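Local coordinates for protein phosphoacetylglucosamine mutase (Aspergillus lentulus, PDB 5O9X) that probably interconverts the 6-phosphate and 1-phosphate of N-acetylglucosamine, as a phosphoacetylglucosamine mutase of the alpha-D-phosphohexomutase family, at residues Phe25-Thr29 / Ala30-Met34; Val66-Ala69 / His70-Ala73. The protein carries 1 engineered substitution. All blocks are in the same frame, centred on the assembly; numbering follows the deposited sequence.

Contact 1: Phe25-Thr29 / Ala30-Met34; sequences FQYGT and AGFRM. With G16 (1,6-di-O-phosphono-alpha-D-glucopyranose), chain B; GOL (glycerol), chain E.
Q26 O lies against F32 CD1 and accepts at 2.6 Å from O1 of a glycerol, probably from the crystallisation liquor; this O1 in turn accepts from R33 N at 3.1 Å. Beside this bridge the chain doubles back, and G31 CA sits over the centre of one face of the Y27 ring, a CH-pi contact, 3.7 Å from its centroid. Glycine suits this place because at the backbone angles of G31 a CB would be jammed against the carbonyl O of A30. With CG anti to the backbone N (chi1 -164°), Y27 also turns its CD1 edge onto the face of F32, a T-shaped pair with centroids 5.3 Å apart and planes at 74°. Further out, flexible M34 crosses F25 at about a right angle, M34 CE coming 3.6 Å from F25 CD1 in an oblique Met-aromatic contact. The short side chain of T29 brings its hydroxyl, OG1, to O3P of the bound glucose 1,6-bisphosphate, on the 6-phosphate, donating at 2.6 Å, while R33, long enough to cross to the other end, bends at chi3 (-71°) and forks onto the 1-phosphate, NH1 to O2X at 2.8 Å and NH2 to O1X at 2.7 Å. The turn leads into edge strand 32-35, where F32 and M34 bond through their backbones to V78 and N76 of strand 75-81, and F25 and F32 pack against helices 40-56 and 91-101.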
ATOM      1  N   PHE A  25       8.527  -0.336  21.439  1.00 32.35           N
ATOM      2  CA  PHE A  25       8.247  -0.181  20.012  1.00 30.72           C
ATOM      3  C   PHE A  25       7.749  -1.491  19.408  1.00 30.70           C
ATOM      4  O   PHE A  25       8.142  -2.555  19.841  1.00 30.84           O
ATOM      5  CB  PHE A  25       9.504   0.304  19.284  1.00 26.12           C
ATOM      6  CG  PHE A  25      10.081   1.537  19.876  1.00 26.93           C
ATOM      7  CD1 PHE A  25       9.431   2.770  19.733  1.00 24.89           C
ATOM      8  CD2 PHE A  25      11.297   1.483  20.599  1.00 27.00           C
ATOM      9  CE1 PHE A  25       9.970   3.933  20.275  1.00 26.89           C
ATOM     10  CE2 PHE A  25      11.819   2.657  21.169  1.00 27.84           C
ATOM     11  CZ  PHE A  25      11.168   3.880  20.998  1.00 26.22           C
ATOM     12  N   GLN A  26       6.818  -1.405  18.455  1.00 30.20           N
ATOM     13  CA  GLN A  26       6.329  -2.594  17.789  1.00 30.32           C
ATOM     14  C   GLN A  26       6.347  -2.333  16.281  1.00 28.24           C
ATOM     15  O   GLN A  26       6.140  -1.192  15.848  1.00 23.21           O
ATOM     16  CB  GLN A  26       4.929  -2.969  18.303  1.00 40.49           C
ATOM     17  CG  GLN A  26       4.014  -1.754  18.431  1.00 52.46           C
ATOM     18  CD  GLN A  26       2.552  -2.078  18.797  1.00 67.46           C
ATOM     19  OE1 GLN A  26       2.249  -2.424  19.957  1.00 52.49           O
ATOM     20  NE2 GLN A  26       1.628  -1.931  17.802  1.00 64.10           N
ATOM     21  N   TYR A  27       6.556  -3.378  15.489  1.00 29.35           N
ATOM     22  CA  TYR A  27       6.658  -3.218  14.032  1.00 26.67           C
ATOM     23  C   TYR A  27       5.293  -2.803  13.373  1.00 25.59           C
ATOM     24  O   TYR A  27       5.260  -2.020  12.418  1.00 27.99           O
ATOM     25  CB  TYR A  27       7.233  -4.494  13.418  1.00 25.98           C
ATOM     26  CG  TYR A  27       7.746  -4.325  12.015  1.00 28.46           C
ATOM     27  CD1 TYR A  27       9.075  -3.885  11.782  1.00 28.90           C
ATOM     28  CD2 TYR A  27       6.927  -4.623  10.910  1.00 29.50           C
ATOM     29  CE1 TYR A  27       9.542  -3.754  10.497  1.00 36.82           C
ATOM     30  CE2 TYR A  27       7.413  -4.523   9.593  1.00 32.87           C
ATOM     31  CZ  TYR A  27       8.707  -4.079   9.398  1.00 35.18           C
ATOM     32  OH  TYR A  27       9.241  -3.907   8.129  1.00 40.97           O
ATOM     33  N   GLY A  28       4.186  -3.299  13.897  1.00 24.13           N
ATOM     34  CA  GLY A  28       2.858  -2.820  13.430  1.00 22.50           C
ATOM     35  C   GLY A  28       2.519  -3.405  12.059  1.00 23.34           C
ATOM     36  O   GLY A  28       3.138  -4.380  11.575  1.00 21.77           O
ATOM     37  N   THR A  29       1.550  -2.799  11.422  1.00 18.32           N
ATOM     38  CA  THR A  29       1.023  -3.319  10.161  1.00 17.70           C
ATOM     39  C   THR A  29       2.071  -3.193   9.050  1.00 21.38           C
ATOM     40  O   THR A  29       2.168  -4.101   8.171  1.00 20.29           O
ATOM     41  CB  THR A  29      -0.228  -2.485   9.812  1.00 16.63           C
ATOM     42  OG1 THR A  29      -1.194  -2.647  10.856  1.00 18.25           O
ATOM     43  CG2 THR A  29      -0.898  -2.977   8.519  1.00 17.86           C
ATOM     44  N   ALA A  30       2.747  -2.031   9.006  1.00 22.17           N
ATOM     45  CA  ALA A  30       3.673  -1.682   7.883  1.00 22.15           C
ATOM     46  C   ALA A  30       5.076  -1.197   8.315  1.00 22.50           C
ATOM     47  O   ALA A  30       5.780  -0.613   7.502  1.00 27.38           O
ATOM     48  CB  ALA A  30       3.019  -0.606   6.979  1.00 23.89           C
ATOM     49  N   GLY A  31       5.474  -1.381   9.546  1.00 19.21           N
ATOM     50  CA  GLY A  31       6.819  -0.908   9.953  1.00 20.15           C
ATOM     51  C   GLY A  31       6.632   0.075  11.086  1.00 20.54           C
ATOM     52  O   GLY A  31       5.503   0.569  11.289  1.00 23.98           O
ATOM     53  N   PHE A  32       7.702   0.399  11.813  1.00 18.36           N
ATOM     54  CA  PHE A  32       7.612   1.290  12.936  1.00 19.00           C
ATOM     55  C   PHE A  32       7.039   2.638  12.470  1.00 19.46           C
ATOM     56  O   PHE A  32       7.447   3.149  11.415  1.00 18.07           O
ATOM     57  CB  PHE A  32       8.996   1.524  13.533  1.00 20.48           C
ATOM     58  CG  PHE A  32       9.664   0.244  14.013  1.00 22.56           C
ATOM     59  CD1 PHE A  32       9.226  -0.398  15.185  1.00 23.25           C
ATOM     60  CD2 PHE A  32      10.706  -0.318  13.269  1.00 25.17           C
ATOM     61  CE1 PHE A  32       9.821  -1.599  15.583  1.00 24.32           C
ATOM     62  CE2 PHE A  32      11.326  -1.515  13.681  1.00 26.89           C
ATOM     63  CZ  PHE A  32      10.886  -2.135  14.857  1.00 26.90           C
ATOM     64  N   ARG A  33       6.108   3.166  13.246  1.00 19.35           N
ATOM     65  CA  ARG A  33       5.453   4.406  12.908  1.00 21.30           C
ATOM     66  C   ARG A  33       4.953   5.083  14.178  1.00 20.36           C
ATOM     67  O   ARG A  33       4.290   4.452  14.999  1.00 22.64           O
ATOM     68  CB  ARG A  33       4.245   4.055  11.995  1.00 21.18           C
ATOM     69  CG  ARG A  33       3.753   5.283  11.269  1.00 22.93           C
ATOM     70  CD  ARG A  33       2.713   4.825  10.250  1.00 20.46           C
ATOM     71  NE  ARG A  33       3.230   4.086   9.094  1.00 19.85           N
ATOM     72  CZ  ARG A  33       2.393   3.755   8.049  1.00 19.00           C
ATOM     73  NH1 ARG A  33       1.114   4.240   8.026  1.00 15.57           N
ATOM     74  NH2 ARG A  33       2.831   3.090   6.965  1.00 17.11           N
ATOM     75  N   MET A  34       5.239   6.360  14.347  1.00 20.45           N
ATOM     76  CA  MET A  34       4.929   7.036  15.587  1.00 21.93           C
ATOM     77  C   MET A  34       5.219   8.513  15.434  1.00 23.62           C
ATOM     78  O   MET A  34       5.719   8.932  14.367  1.00 19.92           O
ATOM     79  CB  MET A  34       5.802   6.460  16.729  1.00 19.97           C
ATOM     80  CG  MET A  34       7.279   6.724  16.534  1.00 23.61           C
ATOM     81  SD  MET A  34       8.319   5.549  17.431  1.00 26.32           S
ATOM     82  CE  MET A  34       8.144   3.972  16.591  1.00 23.89           C
TER
HETATM   83  C1  G16 B 601      -0.778   0.784   6.034  1.00 19.76           C
HETATM   84  C2  G16 B 601      -0.703  -0.602   5.402  1.00 27.33           C
HETATM   85  C3  G16 B 601      -2.105  -1.016   4.852  1.00 24.16           C
HETATM   86  C4  G16 B 601      -3.217  -0.964   5.885  1.00 22.73           C
HETATM   87  C5  G16 B 601      -3.246   0.441   6.472  1.00 22.52           C
HETATM   88  C6  G16 B 601      -4.094   0.591   7.713  1.00 20.51           C
HETATM   89  O1  G16 B 601      -1.134   1.734   5.025  1.00 20.16           O
HETATM   90  O2  G16 B 601       0.314  -0.722   4.360  1.00 31.53           O
HETATM   91  O3  G16 B 601      -1.953  -2.242   4.256  1.00 27.54           O
HETATM   92  O4  G16 B 601      -4.587  -1.238   5.353  1.00 22.37           O
HETATM   93  O5  G16 B 601      -1.958   0.820   7.014  1.00 20.78           O
HETATM   94  O6  G16 B 601      -3.534  -0.343   8.742  1.00 16.99           O
HETATM   95  P   G16 B 601      -4.174  -0.328  10.233  1.00 16.36           P
HETATM   96  O1P G16 B 601      -5.709  -0.469  10.113  1.00 15.51           O
HETATM   97  O2P G16 B 601      -3.856   1.047  10.868  1.00 16.18           O
HETATM   98  O3P G16 B 601      -3.469  -1.417  11.068  1.00 18.19           O
HETATM   99  P'  G16 B 601      -0.184   3.008   4.627  1.00 18.22           P
HETATM  100  O1X G16 B 601       1.295   2.552   4.750  1.00 17.73           O
HETATM  101  O2X G16 B 601      -0.400   4.096   5.729  1.00 17.83           O
HETATM  102  O3X G16 B 601      -0.669   3.564   3.333  1.00 18.11           O
HETATM  103  C1  GOL E 604       4.060   0.932  14.763  1.00 33.17           C
HETATM  104  O1  GOL E 604       5.292   1.195  15.485  1.00 29.46           O
HETATM  105  C2  GOL E 604       2.924   1.112  15.787  1.00 40.41           C
HETATM  106  O2  GOL E 604       2.333  -0.165  16.061  1.00 52.65           O
HETATM  107  C3  GOL E 604       1.876   2.079  15.261  1.00 36.48           C
HETATM  108  O3  GOL E 604       1.087   2.706  16.303  1.00 37.40           O

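Contact 2: Val66-Ala69 / His70-Ala73; sequences VTAA and HNPA. Engineered in segment 66-69: A69 (natural residue Ser). With G16 (1,6-di-O-phosphono-alpha-D-glucopyranose), chain B.
A positive phi of 59° at A69, followed at H70 by the angles usual for the next position of a type II' turn, turns the chain sharply between A68 and N71, and a chi1 of 83° places CG of H70 between the backbone N and the carbonyl carbon. The ring's ND1 thereby converges with the H70 amide on one phosphate oxygen: ND1 donates to O2X of the glucose 1,6-bisphosphate at 2.7 Å, in the ring plane and nearly straight (173°), while H70 N adds a weak bond at 3.3 Å. The type II' turn is closed by N71 N to A68 O at 3.0 Å. N71 sets its OD1 over one face of the H70 ring, 3.1 Å above the plane toward the rim; OD1 also accepts from R33 NH1, while ND2 is held by D75, and asparagine suits the spot by offering both a donor and an acceptor. Before the turn, T67 OG1 accepts from A69 N at 2.8 Å, an ST turn. A69 is an engineered replacement of the natural serine, which in this family is probably the phosphoryl-carrying residue, and A69 CB lies 3.1 Å from O2X. The loop joins strand 61-66 to antiparallel strand 75-81; V66 bonds through its backbone to A131 of strand 127-132 and packs on helix 138-151.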
ATOM      1  N   VAL A  66      11.563   6.088   4.427  1.00 18.88           N
ATOM      2  CA  VAL A  66      11.235   6.821   5.644  1.00 18.16           C
ATOM      3  C   VAL A  66       9.908   7.590   5.353  1.00 18.46           C
ATOM      4  O   VAL A  66       9.901   8.540   4.589  1.00 16.52           O
ATOM      5  CB  VAL A  66      12.345   7.787   6.059  1.00 19.50           C
ATOM      6  CG1 VAL A  66      11.913   8.595   7.323  1.00 17.89           C
ATOM      7  CG2 VAL A  66      13.645   6.950   6.286  1.00 20.53           C
ATOM      8  N   THR A  67       8.797   7.107   5.935  1.00 16.72           N
ATOM      9  CA  THR A  67       7.526   7.699   5.692  1.00 17.59           C
ATOM     10  C   THR A  67       6.597   7.150   6.781  1.00 16.54           C
ATOM     11  O   THR A  67       6.789   6.049   7.297  1.00 16.56           O
ATOM     12  CB  THR A  67       6.953   7.266   4.257  1.00 17.19           C
ATOM     13  OG1 THR A  67       5.702   7.906   4.080  1.00 18.27           O
ATOM     14  CG2 THR A  67       6.697   5.728   4.142  1.00 17.01           C
ATOM     15  N   ALA A  68       5.593   7.941   7.105  1.00 17.77           N
ATOM     16  CA  ALA A  68       4.393   7.442   7.798  1.00 17.00           C
ATOM     17  C   ALA A  68       3.132   7.448   6.880  1.00 18.25           C
ATOM     18  O   ALA A  68       2.023   7.286   7.395  1.00 16.66           O
ATOM     19  CB  ALA A  68       4.152   8.186   9.121  1.00 15.13           C
ATOM     20  N   ALA A  69       3.319   7.596   5.540  1.00 19.81           N
ATOM     21  CA  ALA A  69       2.236   7.233   4.521  1.00 18.89           C
ATOM     22  C   ALA A  69       0.911   8.011   4.726  1.00 20.41           C
ATOM     23  O   ALA A  69       0.924   9.227   4.546  1.00 20.08           O
ATOM     24  CB  ALA A  69       2.006   5.734   4.585  1.00 21.06           C
ATOM     25  N   HIS A  70      -0.204   7.376   5.186  1.00 18.36           N
ATOM     26  CA  HIS A  70      -1.479   8.081   5.367  1.00 16.42           C
ATOM     27  C   HIS A  70      -1.531   8.909   6.668  1.00 17.32           C
ATOM     28  O   HIS A  70      -2.461   9.745   6.841  1.00 19.56           O
ATOM     29  CB  HIS A  70      -2.695   7.069   5.430  1.00 17.57           C
ATOM     30  CG  HIS A  70      -2.922   6.470   6.773  1.00 17.74           C
ATOM     31  ND1 HIS A  70      -2.268   5.312   7.187  1.00 19.16           N
ATOM     32  CD2 HIS A  70      -3.704   6.853   7.814  1.00 16.85           C
ATOM     33  CE1 HIS A  70      -2.655   5.011   8.418  1.00 19.14           C
ATOM     34  NE2 HIS A  70      -3.525   5.934   8.815  1.00 17.13           N
ATOM     35  N   ASN A  71      -0.592   8.648   7.592  1.00 17.68           N
ATOM     36  CA  ASN A  71      -0.597   9.326   8.935  1.00 16.03           C
ATOM     37  C   ASN A  71      -0.485  10.871   8.895  1.00 17.07           C
ATOM     38  O   ASN A  71       0.061  11.457   7.926  1.00 17.08           O
ATOM     39  CB  ASN A  71       0.496   8.794   9.879  1.00 15.33           C
ATOM     40  CG  ASN A  71       0.204   7.347  10.349  1.00 16.46           C
ATOM     41  OD1 ASN A  71      -0.237   6.513   9.566  1.00 16.08           O
ATOM     42  ND2 ASN A  71       0.500   7.068  11.620  1.00 16.50           N
ATOM     43  N   PRO A  72      -0.953  11.509   9.984  1.00 18.25           N
ATOM     44  CA  PRO A  72      -0.833  12.989  10.020  1.00 17.80           C
ATOM     45  C   PRO A  72       0.673  13.376   9.956  1.00 15.65           C
ATOM     46  O   PRO A  72       1.581  12.542  10.254  1.00 16.74           O
ATOM     47  CB  PRO A  72      -1.457  13.364  11.412  1.00 17.28           C
ATOM     48  CG  PRO A  72      -2.458  12.202  11.678  1.00 19.27           C
ATOM     49  CD  PRO A  72      -1.690  10.973  11.196  1.00 18.20           C
ATOM     50  N   ALA A  73       0.921  14.615   9.524  1.00 15.64           N
ATOM     51  CA  ALA A  73       2.275  15.168   9.280  1.00 15.29           C
ATOM     52  C   ALA A  73       3.240  15.029  10.457  1.00 17.91           C
ATOM     53  O   ALA A  73       4.450  14.929  10.193  1.00 20.65           O
ATOM     54  CB  ALA A  73       2.161  16.670   8.885  1.00 15.99           C
TER
HETATM   55  C1  G16 B 601      -0.778   0.784   6.034  1.00 19.76           C
HETATM   56  C2  G16 B 601      -0.703  -0.602   5.402  1.00 27.33           C
HETATM   57  C3  G16 B 601      -2.105  -1.016   4.852  1.00 24.16           C
HETATM   58  C4  G16 B 601      -3.217  -0.964   5.885  1.00 22.73           C
HETATM   59  C5  G16 B 601      -3.246   0.441   6.472  1.00 22.52           C
HETATM   60  C6  G16 B 601      -4.094   0.591   7.713  1.00 20.51           C
HETATM   61  O1  G16 B 601      -1.134   1.734   5.025  1.00 20.16           O
HETATM   62  O2  G16 B 601       0.314  -0.722   4.360  1.00 31.53           O
HETATM   63  O3  G16 B 601      -1.953  -2.242   4.256  1.00 27.54           O
HETATM   64  O4  G16 B 601      -4.587  -1.238   5.353  1.00 22.37           O
HETATM   65  O5  G16 B 601      -1.958   0.820   7.014  1.00 20.78           O
HETATM   66  O6  G16 B 601      -3.534  -0.343   8.742  1.00 16.99           O
HETATM   67  P   G16 B 601      -4.174  -0.328  10.233  1.00 16.36           P
HETATM   68  O1P G16 B 601      -5.709  -0.469  10.113  1.00 15.51           O
HETATM   69  O2P G16 B 601      -3.856   1.047  10.868  1.00 16.18           O
HETATM   70  O3P G16 B 601      -3.469  -1.417  11.068  1.00 18.19           O
HETATM   71  P'  G16 B 601      -0.184   3.008   4.627  1.00 18.22           P
HETATM   72  O1X G16 B 601       1.295   2.552   4.750  1.00 17.73           O
HETATM   73  O2X G16 B 601      -0.400   4.096   5.729  1.00 17.83           O
HETATM   74  O3X G16 B 601      -0.669   3.564   3.333  1.00 18.11           O

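In the fold
Contacts 1 and 2, with centres 12 Å apart, meet through R33, whose guanidinium reaches from edge strand 32-35 into the 66-73 loop. R33 NH1 lies 3.1 Å from N71 OD1, a probable hydrogen bond, and the same asparagine that belongs to the turn may thus steady the arginine. R33 NH2 packs 3.7 Å from the engineered A69 CB. Both contacts close on the 1-phosphate of the ligand, where O2X accepts from contact 1 and contact 2 alike, whereas T29 alone of the two contacts bonds to the 6-phosphate. E380, H384, R505, S507 and T509 supply further hydrogen bonds to the same ligand, consistent with an active site assembled from several domains.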